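Local coordinates for protein lipase-specific foldase (Burkholderia glumae, PDB 2ES4) that assists the folding of an extracellular lipase while that enzyme passes through the periplasm, at residues K239-D242 and L243-G247; R254-I257 and A258-L261; A269-M272 and Q273-D276. All blocks are in the same frame, centred on the assembly; numbering follows the deposited sequence.

Contact 1: residues K239-D242 and L243-G247; sequences KIAD and LQKAG
Gln244 runs its extended side chain back along the preceding turn and crosses Ile240, the buried residue of this stretch. Its NE2 lies 3.8 Å from Ile240 CG2 and 3.6 Å from Ala241 CA, while Gln244 CG rests 3.4 Å from Ile240 O, the oxygen to which its own backbone N donates. The methyl CG2 of Ile240 points this way because it stands anti to the backbone N. Leu243 repeats the pattern one residue earlier, with CG set 3.6 Å from Lys239 O. Ile240 and Gln244 also touch helix 263-294, Leu243 meets helix 250-258, and Gln244 NE2 makes a weak hydrogen bond to a polar side chain of the other protein in the assembly.

The solvent side, carrying Asp242 and Lys245, is looser. A bend at chi4 (62°) curls the lysine tip back toward Ala241, but it reaches the helix through water: one molecule donates to Ala241 O at 2.6 Å and accepts from Lys245 NZ at 2.9 Å. Asp242 OD1 stays 5.1 Å from Lys245 NZ, a separation at which attraction is at most long-range. The chain then leaves the helix: Ala246 N bonds to Asp242 O, Gly247 N bonds to Gln244 O at 2.8 Å, and the positive phi of Gly247 (77°), together with these bonds back into the last turn, makes a Schellman motif.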
ATOM      1  N   LYS B 239      16.750  16.422  -0.363  1.00 28.34           N
ATOM      2  CA  LYS B 239      17.995  17.175  -0.197  1.00 28.97           C
ATOM      3  C   LYS B 239      19.051  16.316   0.487  1.00 27.11           C
ATOM      4  O   LYS B 239      20.215  16.313   0.085  1.00 26.22           O
ATOM      5  CB  LYS B 239      17.769  18.435   0.624  1.00 31.40           C
ATOM      6  CG  LYS B 239      16.803  19.423  -0.004  1.00 35.82           C
ATOM      7  CD  LYS B 239      16.728  20.702   0.789  1.00 39.28           C
ATOM      8  CE  LYS B 239      18.017  21.433   0.640  1.00 41.76           C
ATOM      9  NZ  LYS B 239      18.322  21.865  -0.740  1.00 44.81           N
ATOM     10  N   ILE B 240      18.612  15.544   1.482  1.00 23.72           N
ATOM     11  CA  ILE B 240      19.502  14.653   2.217  1.00 23.64           C
ATOM     12  C   ILE B 240      19.956  13.518   1.299  1.00 24.34           C
ATOM     13  O   ILE B 240      21.153  13.230   1.213  1.00 23.38           O
ATOM     14  CB  ILE B 240      18.812  14.071   3.469  1.00 21.70           C
ATOM     15  CG1 ILE B 240      18.432  15.204   4.428  1.00 22.75           C
ATOM     16  CG2 ILE B 240      19.731  13.071   4.171  1.00 20.67           C
ATOM     17  CD1 ILE B 240      17.679  14.760   5.664  1.00 20.99           C
ATOM     18  N   ALA B 241      19.000  12.920   0.585  1.00 24.42           N
ATOM     19  CA  ALA B 241      19.282  11.818  -0.336  1.00 25.24           C
ATOM     20  C   ALA B 241      20.281  12.213  -1.413  1.00 27.56           C
ATOM     21  O   ALA B 241      21.202  11.453  -1.710  1.00 28.23           O
ATOM     22  CB  ALA B 241      18.000  11.315  -0.973  1.00 24.42           C
ATOM     23  N   ASP B 242      20.133  13.428  -1.944  1.00 28.64           N
ATOM     24  CA  ASP B 242      21.032  13.941  -2.979  1.00 30.27           C
ATOM     25  C   ASP B 242      22.471  14.075  -2.491  1.00 30.39           C
ATOM     26  O   ASP B 242      23.407  13.745  -3.223  1.00 29.18           O
ATOM     27  CB  ASP B 242      20.548  15.290  -3.515  1.00 34.35           C
ATOM     28  CG  ASP B 242      19.275  15.178  -4.341  1.00 38.10           C
ATOM     29  OD1 ASP B 242      19.053  14.131  -4.990  1.00 39.75           O
ATOM     30  OD2 ASP B 242      18.490  16.150  -4.340  1.00 40.52           O
ATOM     31  N   LEU B 243      22.640  14.516  -1.246  1.00 27.99           N
ATOM     32  CA  LEU B 243      23.974  14.660  -0.668  1.00 28.08           C
ATOM     33  C   LEU B 243      24.644  13.305  -0.475  1.00 28.55           C
ATOM     34  O   LEU B 243      25.854  13.173  -0.667  1.00 28.73           O
ATOM     35  CB  LEU B 243      23.912  15.423   0.646  1.00 25.25           C
ATOM     36  CG  LEU B 243      23.703  16.923   0.475  1.00 26.66           C
ATOM     37  CD1 LEU B 243      23.313  17.545   1.779  1.00 25.99           C
ATOM     38  CD2 LEU B 243      24.979  17.554  -0.069  1.00 26.39           C
ATOM     39  N   GLN B 244      23.843  12.288  -0.161  1.00 28.53           N
ATOM     40  CA  GLN B 244      24.365  10.933   0.010  1.00 31.43           C
ATOM     41  C   GLN B 244      24.854  10.400  -1.329  1.00 33.15           C
ATOM     42  O   GLN B 244      25.966   9.876  -1.419  1.00 34.13           O
ATOM     43  CB  GLN B 244      23.295   9.996   0.544  1.00 31.84           C
ATOM     44  CG  GLN B 244      22.810  10.322   1.916  1.00 33.22           C
ATOM     45  CD  GLN B 244      21.740   9.370   2.370  1.00 35.80           C
ATOM     46  OE1 GLN B 244      22.013   8.222   2.725  1.00 35.43           O
ATOM     47  NE2 GLN B 244      20.514   9.852   2.402  1.00 35.25           N
ATOM     48  N   LYS B 245      24.041  10.591  -2.372  1.00 35.28           N
ATOM     49  CA  LYS B 245      24.375  10.148  -3.728  1.00 37.11           C
ATOM     50  C   LYS B 245      25.635  10.831  -4.246  1.00 37.77           C
ATOM     51  O   LYS B 245      26.392  10.246  -5.028  1.00 37.40           O
ATOM     52  CB  LYS B 245      23.221  10.430  -4.688  1.00 39.35           C
ATOM     53  CG  LYS B 245      22.003   9.560  -4.473  1.00 42.57           C
ATOM     54  CD  LYS B 245      20.921   9.861  -5.500  1.00 44.86           C
ATOM     55  CE  LYS B 245      19.713   8.944  -5.332  1.00 47.09           C
ATOM     56  NZ  LYS B 245      19.044   9.104  -4.009  1.00 47.30           N
ATOM     57  N   ALA B 246      25.870  12.055  -3.774  1.00 36.61           N
ATOM     58  CA  ALA B 246      27.043  12.833  -4.157  1.00 37.50           C
ATOM     59  C   ALA B 246      28.275  12.397  -3.365  1.00 36.75           C
ATOM     60  O   ALA B 246      29.394  12.822  -3.667  1.00 38.31           O
ATOM     61  CB  ALA B 246      26.781  14.319  -3.952  1.00 37.70           C
ATOM     62  N   GLY B 247      28.059  11.554  -2.355  1.00 35.44           N
ATOM     63  CA  GLY B 247      29.146  11.061  -1.526  1.00 34.08           C
ATOM     64  C   GLY B 247      29.631  12.067  -0.502  1.00 33.23           C
ATOM     65  O   GLY B 247      30.813  12.068  -0.142  1.00 31.53           O
TER
HETATM   66  O   HOH W   1      20.847   8.867  -1.719  1.00 42.77           O

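Contact 2: residues R254-I257 and A258-L261; sequences RAQI and AQTL
A chi1 of 54° in Thr260 sets OG1 between its own backbone N and carbonyl carbon and turns the hydroxyl back onto the last turn of the helix, where it lies 3.2 Å from Gln256 O and equally 3.2 Å from Ile257 O. Gln256 starts with CG anti to the backbone N and then bends at chi2 (53°), which swings its amide round toward Gln259 and Thr260. The side chains of Gln256 and Gln259 cross at a slant, their amide planes 73° apart, with Gln256 NE2 3.7 Å from Gln259 NE2. A water spans them, accepting from Gln256 NE2 at 3.0 Å and from Gln259 NE2 at 2.8 Å.

Ile257 O is gripped by two backbone donors where the chain leaves the helix. Leu261 N approaches it nearly head-on at 2.7 Å, whereas Thr260 N sits well above the carbonyl plane, away from the lone pairs, at 3.1 Å. On the inner side Ile257 and Leu261 run side by side, CG2 of the isoleucine 3.8 Å from CB of the leucine, and Ile257 also packs on helices 221-245 and 263-294. Arg254, a turn earlier, directs its guanidinium elsewhere, to a salt bridge with Asp251.

Ile257 O, at the end of helix 250-258, is thus met by two backbone N-H groups, with the Thr260 hydroxyl lying near it. The single threonine proton has two acceptors to choose from, and the bridging water already accepts from both amides, so its own protons probably point elsewhere.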
ATOM      1  N   ARG B 254      26.462  17.990   7.050  1.00 23.51           N
ATOM      2  CA  ARG B 254      26.062  18.909   8.108  1.00 24.33           C
ATOM      3  C   ARG B 254      26.018  20.350   7.614  1.00 23.99           C
ATOM      4  O   ARG B 254      25.025  21.035   7.820  1.00 22.99           O
ATOM      5  CB  ARG B 254      27.017  18.830   9.292  1.00 26.75           C
ATOM      6  CG  ARG B 254      26.574  19.664  10.508  1.00 27.62           C
ATOM      7  CD  ARG B 254      27.616  19.707  11.614  1.00 30.40           C
ATOM      8  NE  ARG B 254      28.001  18.376  12.088  1.00 32.23           N
ATOM      9  CZ  ARG B 254      29.164  17.788  11.816  1.00 35.18           C
ATOM     10  NH1 ARG B 254      30.069  18.412  11.069  1.00 33.46           N
ATOM     11  NH2 ARG B 254      29.415  16.569  12.269  1.00 35.27           N
ATOM     12  N   ALA B 255      27.076  20.776   6.926  1.00 24.33           N
ATOM     13  CA  ALA B 255      27.178  22.142   6.407  1.00 25.74           C
ATOM     14  C   ALA B 255      26.070  22.521   5.437  1.00 25.62           C
ATOM     15  O   ALA B 255      25.403  23.545   5.619  1.00 23.87           O
ATOM     16  CB  ALA B 255      28.529  22.363   5.764  1.00 27.60           C
ATOM     17  N   GLN B 256      25.844  21.671   4.439  1.00 25.30           N
ATOM     18  CA  GLN B 256      24.816  21.924   3.443  1.00 25.85           C
ATOM     19  C   GLN B 256      23.393  21.876   3.996  1.00 24.48           C
ATOM     20  O   GLN B 256      22.564  22.730   3.669  1.00 24.42           O
ATOM     21  CB  GLN B 256      24.963  20.968   2.259  1.00 27.93           C
ATOM     22  CG  GLN B 256      24.011  21.266   1.099  1.00 33.31           C
ATOM     23  CD  GLN B 256      24.087  22.712   0.637  1.00 38.42           C
ATOM     24  OE1 GLN B 256      25.173  23.229   0.355  1.00 39.84           O
ATOM     25  NE2 GLN B 256      22.940  23.386   0.610  1.00 37.62           N
ATOM     26  N   ILE B 257      23.115  20.879   4.826  1.00 22.69           N
ATOM     27  CA  ILE B 257      21.791  20.747   5.415  1.00 21.94           C
ATOM     28  C   ILE B 257      21.504  21.855   6.427  1.00 23.05           C
ATOM     29  O   ILE B 257      20.369  22.325   6.524  1.00 22.18           O
ATOM     30  CB  ILE B 257      21.602  19.365   6.068  1.00 22.80           C
ATOM     31  CG1 ILE B 257      21.674  18.261   5.014  1.00 20.53           C
ATOM     32  CG2 ILE B 257      20.255  19.267   6.781  1.00 19.45           C
ATOM     33  CD1 ILE B 257      20.599  18.342   3.944  1.00 20.77           C
ATOM     34  N   ALA B 258      22.535  22.286   7.149  1.00 22.71           N
ATOM     35  CA  ALA B 258      22.383  23.347   8.147  1.00 25.00           C
ATOM     36  C   ALA B 258      21.876  24.648   7.569  1.00 25.41           C
ATOM     37  O   ALA B 258      21.090  25.347   8.212  1.00 27.03           O
ATOM     38  CB  ALA B 258      23.674  23.577   8.887  1.00 24.02           C
ATOM     39  N   GLN B 259      22.279  24.939   6.334  1.00 25.86           N
ATOM     40  CA  GLN B 259      21.855  26.169   5.678  1.00 28.02           C
ATOM     41  C   GLN B 259      20.580  26.049   4.853  1.00 27.26           C
ATOM     42  O   GLN B 259      20.247  26.954   4.085  1.00 25.04           O
ATOM     43  CB  GLN B 259      22.991  26.767   4.845  1.00 31.86           C
ATOM     44  CG  GLN B 259      23.492  25.892   3.715  1.00 37.00           C
ATOM     45  CD  GLN B 259      24.560  26.569   2.896  1.00 41.09           C
ATOM     46  OE1 GLN B 259      25.565  27.041   3.431  1.00 43.53           O
ATOM     47  NE2 GLN B 259      24.353  26.625   1.584  1.00 43.93           N
ATOM     48  N   THR B 260      19.883  24.919   4.985  1.00 25.79           N
ATOM     49  CA  THR B 260      18.632  24.707   4.267  1.00 25.54           C
ATOM     50  C   THR B 260      17.540  24.192   5.197  1.00 24.70           C
ATOM     51  O   THR B 260      16.478  24.805   5.309  1.00 26.42           O
ATOM     52  CB  THR B 260      18.798  23.756   3.082  1.00 27.92           C
ATOM     53  OG1 THR B 260      19.395  22.525   3.512  1.00 30.26           O
ATOM     54  CG2 THR B 260      19.654  24.382   1.973  1.00 29.98           C
ATOM     55  N   LEU B 261      17.817  23.093   5.897  1.00 21.88           N
ATOM     56  CA  LEU B 261      16.848  22.506   6.822  1.00 22.13           C
ATOM     57  C   LEU B 261      17.039  22.912   8.274  1.00 21.05           C
ATOM     58  O   LEU B 261      16.156  22.684   9.104  1.00 23.36           O
ATOM     59  CB  LEU B 261      16.860  20.979   6.715  1.00 21.55           C
ATOM     60  CG  LEU B 261      16.580  20.376   5.336  1.00 23.12           C
ATOM     61  CD1 LEU B 261      16.559  18.859   5.445  1.00 20.44           C
ATOM     62  CD2 LEU B 261      15.252  20.898   4.805  1.00 23.78           C
TER
HETATM   63  O   HOH W   2      22.096  26.220   0.054  1.00 41.29           O

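Contact 3: residues A269-M272 and Q273-D276; sequences AAQM and QQDD
Gln271 NE2 donates to Asp275 OD1 at 2.7 Å in a nearly straight bond (160° at the hydrogen), joining side chains one helical turn apart. The oxygen lies close to the amide plane of Gln271, and the donor meets it on the syn side, 29° out of the carboxylate plane. A bend at chi2 (60°) makes this possible: CG leaves anti to the backbone N, and the amide is then carried along the helix to the aspartate. Asp275 OD1 also sits 3.0 Å from Gln271 O; these are two acceptors, so the N-H of Gln271 NE2, pointing at OD1, probably offsets some of their mutual repulsion.

The other end of the same amide is tied to Gln274. Gln271 OE1 and Gln274 OE1 are 3.6 Å apart, and a water donates to both, at 2.9 Å to the Gln271 oxygen and 2.6 Å to the Gln274 oxygen. With NE2 and OE1 both engaged, the rotation of the Gln271 amide is probably fixed by these bonds, although the residue is exposed.

A second water donates to Met272 O at 3.2 Å and to Asp276 OD1 at 2.7 Å, tying that carboxylate to the carbonyl already bonded by Asp276 N. The same carboxylate forms a long, weak ion pair with a basic side chain of the other protein in the assembly.

Met272 and Gln273 lie on the buried face, Met272 CE coming 3.6 Å from Gln273 OE1, while Gln273 NE2 bonds to Ala248 O in the loop after helix 221-245. Two helices of the same chain pack on this face: Met272 lies on helix 221-245 and also on a basic side chain of the other protein, while Ala269 and Ala270 abut helix 250-258 and Gln273 touches both helices.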
ATOM      1  N   ALA B 269      21.380  14.332  10.106  1.00 19.85           N
ATOM      2  CA  ALA B 269      21.845  13.876   8.793  1.00 21.34           C
ATOM      3  C   ALA B 269      23.329  13.523   8.810  1.00 21.66           C
ATOM      4  O   ALA B 269      23.742  12.544   8.178  1.00 21.85           O
ATOM      5  CB  ALA B 269      21.563  14.919   7.737  1.00 20.81           C
ATOM      6  N   ALA B 270      24.118  14.311   9.540  1.00 20.89           N
ATOM      7  CA  ALA B 270      25.558  14.077   9.667  1.00 21.72           C
ATOM      8  C   ALA B 270      25.807  12.778  10.423  1.00 21.63           C
ATOM      9  O   ALA B 270      26.660  11.985  10.021  1.00 23.65           O
ATOM     10  CB  ALA B 270      26.228  15.230  10.383  1.00 20.00           C
ATOM     11  N   GLN B 271      25.026  12.545  11.479  1.00 21.03           N
ATOM     12  CA  GLN B 271      25.147  11.319  12.266  1.00 23.09           C
ATOM     13  C   GLN B 271      24.752  10.121  11.408  1.00 23.29           C
ATOM     14  O   GLN B 271      25.373   9.062  11.497  1.00 21.75           O
ATOM     15  CB  GLN B 271      24.272  11.365  13.519  1.00 24.57           C
ATOM     16  CG  GLN B 271      24.484  10.178  14.475  1.00 26.27           C
ATOM     17  CD  GLN B 271      25.915  10.086  14.985  1.00 29.11           C
ATOM     18  OE1 GLN B 271      26.382  10.968  15.704  1.00 29.98           O
ATOM     19  NE2 GLN B 271      26.623   9.033  14.590  1.00 26.06           N
ATOM     20  N   MET B 272      23.737  10.314  10.563  1.00 21.51           N
ATOM     21  CA  MET B 272      23.273   9.262   9.657  1.00 23.47           C
ATOM     22  C   MET B 272      24.418   8.859   8.723  1.00 22.33           C
ATOM     23  O   MET B 272      24.667   7.666   8.525  1.00 21.52           O
ATOM     24  CB  MET B 272      22.081   9.748   8.835  1.00 24.20           C
ATOM     25  CG  MET B 272      21.605   8.759   7.771  1.00 23.08           C
ATOM     26  SD  MET B 272      20.494   9.523   6.592  1.00 24.57           S
ATOM     27  CE  MET B 272      21.671  10.403   5.605  1.00 24.09           C
ATOM     28  N   GLN B 273      25.130   9.854   8.193  1.00 21.57           N
ATOM     29  CA  GLN B 273      26.269   9.595   7.311  1.00 23.32           C
ATOM     30  C   GLN B 273      27.370   8.857   8.040  1.00 22.58           C
ATOM     31  O   GLN B 273      27.943   7.903   7.506  1.00 21.61           O
ATOM     32  CB  GLN B 273      26.848  10.885   6.734  1.00 26.32           C
ATOM     33  CG  GLN B 273      26.088  11.475   5.578  1.00 32.10           C
ATOM     34  CD  GLN B 273      25.912  10.516   4.409  1.00 35.19           C
ATOM     35  OE1 GLN B 273      25.032   9.658   4.429  1.00 37.29           O
ATOM     36  NE2 GLN B 273      26.729  10.677   3.377  1.00 38.48           N
ATOM     37  N   GLN B 274      27.625   9.281   9.278  1.00 20.18           N
ATOM     38  CA  GLN B 274      28.648   8.658  10.117  1.00 21.08           C
ATOM     39  C   GLN B 274      28.301   7.209  10.445  1.00 20.82           C
ATOM     40  O   GLN B 274      29.185   6.347  10.439  1.00 18.44           O
ATOM     41  CB  GLN B 274      28.853   9.447  11.410  1.00 24.75           C
ATOM     42  CG  GLN B 274      29.452  10.803  11.182  1.00 32.64           C
ATOM     43  CD  GLN B 274      29.750  11.583  12.431  1.00 37.33           C
ATOM     44  OE1 GLN B 274      28.855  11.880  13.217  1.00 41.16           O
ATOM     45  NE2 GLN B 274      31.019  11.935  12.618  1.00 39.91           N
ATOM     46  N   ASP B 275      27.017   6.944  10.698  1.00 19.21           N
ATOM     47  CA  ASP B 275      26.543   5.589  10.994  1.00 20.36           C
ATOM     48  C   ASP B 275      26.727   4.696   9.767  1.00 20.16           C
ATOM     49  O   ASP B 275      27.161   3.549   9.895  1.00 21.29           O
ATOM     50  CB  ASP B 275      25.060   5.582  11.385  1.00 21.57           C
ATOM     51  CG  ASP B 275      24.784   6.268  12.715  1.00 26.73           C
ATOM     52  OD1 ASP B 275      25.729   6.736  13.383  1.00 25.44           O
ATOM     53  OD2 ASP B 275      23.598   6.354  13.093  1.00 29.30           O
ATOM     54  N   ASP B 276      26.426   5.242   8.586  1.00 19.71           N
ATOM     55  CA  ASP B 276      26.569   4.505   7.327  1.00 21.28           C
ATOM     56  C   ASP B 276      28.023   4.203   7.016  1.00 21.75           C
ATOM     57  O   ASP B 276      28.343   3.102   6.573  1.00 20.82           O
ATOM     58  CB  ASP B 276      25.954   5.272   6.153  1.00 22.19           C
ATOM     59  CG  ASP B 276      24.435   5.235   6.153  1.00 27.43           C
ATOM     60  OD1 ASP B 276      23.836   4.418   6.884  1.00 26.50           O
ATOM     61  OD2 ASP B 276      23.833   6.030   5.400  1.00 28.18           O
TER
HETATM   62  O   HOH W   3      29.181  11.606  15.811  1.00 55.46           O
HETATM   63  O   HOH W   4      22.463   5.409   9.008  1.00 46.47           O

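In the fold
The three contacts come in order along the chain on successive helices: contact 1 at the end of helix 221-245, contact 2 at the end of helix 250-258 and in the loop beyond it, contact 3 within helix 263-294. Their centres form a triangle, contact 1 about 12 Å from each of the others and contacts 2 and 3 about 14 Å apart. All three pairs touch: Leu243 CD1 meets Ile257 CD1 at 3.6 Å, Gln244 CD meets Met272 CE at 3.4 Å, and Arg254 CB meets Ala270 CB at 3.8 Å. The short middle helix thus packs against both longer ones, whose side carrying contacts 1 and 3 meets the other protein; no other chain touches contact 2.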